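Side-chain contact in Sam-dependent methyltransferases (Streptomyces davawensis, PDB 4D7K), which catalyses the two successive S-adenosylmethionine-dependent methylations that turn 8-amino-8-demethylriboflavin into the antibiotic roseoflavin: residues D317-L320 with A321-G324. Sequence-based numbering, arbitrary orientation.
Sequences DDLL and ARAG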
ATOM      1  N   ASP A 317      -3.886 -33.287  11.316  1.00 59.97           N
ATOM      2  CA  ASP A 317      -4.346 -34.547  11.891  1.00 65.82           C
ATOM      3  C   ASP A 317      -3.647 -35.731  11.234  1.00 70.42           C
ATOM      4  O   ASP A 317      -3.114 -36.602  11.918  1.00 73.17           O
ATOM      5  CB  ASP A 317      -5.864 -34.695  11.741  1.00 72.37           C
ATOM      6  CG  ASP A 317      -6.624 -34.257  12.981  1.00 83.47           C
ATOM      7  OD1 ASP A 317      -6.145 -34.531  14.103  1.00 87.87           O
ATOM      8  OD2 ASP A 317      -7.704 -33.644  12.832  1.00 83.99           O
ATOM      9  N   ASP A 318      -3.650 -35.745   9.903  1.00 72.15           N
ATOM     10  CA  ASP A 318      -3.091 -36.847   9.124  1.00 77.91           C
ATOM     11  C   ASP A 318      -1.581 -36.955   9.309  1.00 71.76           C
ATOM     12  O   ASP A 318      -1.035 -38.053   9.413  1.00 74.24           O
ATOM     13  CB  ASP A 318      -3.431 -36.670   7.639  1.00 86.93           C
ATOM     14  CG  ASP A 318      -3.288 -37.957   6.844  1.00102.03           C
ATOM     15  OD1 ASP A 318      -2.215 -38.594   6.912  1.00107.22           O
ATOM     16  OD2 ASP A 318      -4.257 -38.338   6.154  1.00108.75           O
ATOM     17  N   LEU A 319      -0.912 -35.809   9.350  1.00 67.59           N
ATOM     18  CA  LEU A 319       0.529 -35.778   9.551  1.00 62.82           C
ATOM     19  C   LEU A 319       0.885 -36.290  10.945  1.00 58.90           C
ATOM     20  O   LEU A 319       1.707 -37.194  11.094  1.00 62.18           O
ATOM     21  CB  LEU A 319       1.066 -34.360   9.345  1.00 62.58           C
ATOM     22  CG  LEU A 319       2.354 -34.220   8.531  1.00 71.00           C
ATOM     23  CD1 LEU A 319       2.124 -34.692   7.107  1.00 79.19           C
ATOM     24  CD2 LEU A 319       2.858 -32.785   8.546  1.00 69.80           C
ATOM     25  N   LEU A 320       0.248 -35.713  11.960  1.00 59.68           N
ATOM     26  CA  LEU A 320       0.508 -36.075  13.350  1.00 52.71           C
ATOM     27  C   LEU A 320       0.102 -37.512  13.661  1.00 59.22           C
ATOM     28  O   LEU A 320       0.678 -38.146  14.545  1.00 65.76           O
ATOM     29  CB  LEU A 320      -0.222 -35.113  14.291  1.00 50.40           C
ATOM     30  CG  LEU A 320       0.306 -33.677  14.287  1.00 58.32           C
ATOM     31  CD1 LEU A 320      -0.747 -32.713  14.818  1.00 56.60           C
ATOM     32  CD2 LEU A 320       1.589 -33.570  15.094  1.00 47.21           C
ATOM     33  N   ALA A 321      -0.893 -38.017  12.936  1.00 57.74           N
ATOM     34  CA  ALA A 321      -1.360 -39.387  13.125  1.00 64.05           C
ATOM     35  C   ALA A 321      -0.256 -40.385  12.799  1.00 64.03           C
ATOM     36  O   ALA A 321      -0.062 -41.369  13.512  1.00 82.53           O
ATOM     37  CB  ALA A 321      -2.596 -39.660  12.265  1.00 63.01           C
ATOM     38  N   ARG A 322       0.469 -40.121  11.718  1.00 63.82           N
ATOM     39  CA  ARG A 322       1.559 -40.993  11.292  1.00 80.73           C
ATOM     40  C   ARG A 322       2.745 -40.944  12.256  1.00 82.85           C
ATOM     41  O   ARG A 322       3.608 -41.823  12.235  1.00 84.33           O
ATOM     42  CB  ARG A 322       2.016 -40.618   9.879  1.00 82.67           C
ATOM     43  CG  ARG A 322       0.968 -40.866   8.799  1.00 86.11           C
ATOM     44  CD  ARG A 322       1.563 -40.723   7.403  1.00 87.59           C
ATOM     45  NE  ARG A 322       1.740 -39.328   7.007  1.00 83.46           N
ATOM     46  CZ  ARG A 322       2.466 -38.935   5.964  1.00 84.04           C
ATOM     47  NH1 ARG A 322       3.097 -39.828   5.216  1.00 69.75           N
ATOM     48  NH2 ARG A 322       2.570 -37.645   5.675  1.00 87.56           N
ATOM     49  N   ALA A 323       2.781 -39.919  13.102  1.00 78.44           N
ATOM     50  CA  ALA A 323       3.866 -39.761  14.064  1.00 75.75           C
ATOM     51  C   ALA A 323       3.427 -40.109  15.486  1.00 71.55           C
ATOM     52  O   ALA A 323       4.217 -40.017  16.426  1.00 68.05           O
ATOM     53  CB  ALA A 323       4.409 -38.345  14.013  1.00 69.90           C
ATOM     54  N   GLY A 324       2.169 -40.505  15.641  1.00 68.44           N
ATOM     55  CA  GLY A 324       1.653 -40.896  16.941  1.00 70.45           C
ATOM     56  C   GLY A 324       1.307 -39.725  17.843  1.00 72.26           C
ATOM     57  O   GLY A 324       1.544 -39.770  19.051  1.00 74.75           O
TER
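A Schellman motif closes helix 313-322 in the Rossmann-like methyltransferase domain, where A321 N still makes a regular helical bond of 2.8 Å back to D317 O. One residue on, the pattern weakens. R322 N has two weak bonds, to D318 O (3.4 Å) and to L319 O (3.2 Å). A323 N then bonds to L320 O at 3.1 Å, three residues back. G324 leaves the helical backbone conformation with a positive phi of 78°, which turns the chain toward strand 325-333.

On the side of the helix, R322 lies next to D318 and L319. Its CG is anti to the carbonyl carbon (chi1 -66°), and its side chain bends at chi3, which leads the guanidinium past D318 O toward L319. CD1 of L319 meets NH2 of R322 at 3.3 Å, at the edge of the guanidinium and in its plane. OD1 of D318 is 4.0 Å from NE of R322. The carboxylate and guanidinium planes are 82° apart. The oxygen sits off to one side of the guanidinium plane, where no guanidinium hydrogen is directed, so the pair probably feels only a charge attraction and forms no salt bridge. NE is buried here without a partner.

L319, R322 and A323 also touch helix 259-270, while L320 packs on F325 and I327 of the strand that follows. The helix end thus contacts both helix 259-270 and the outermost strand 325-333. R270 gives a hydrogen bond from its NE to G324 O. The turn itself is tied by G324 N bonding to A321 O at 3.2 Å.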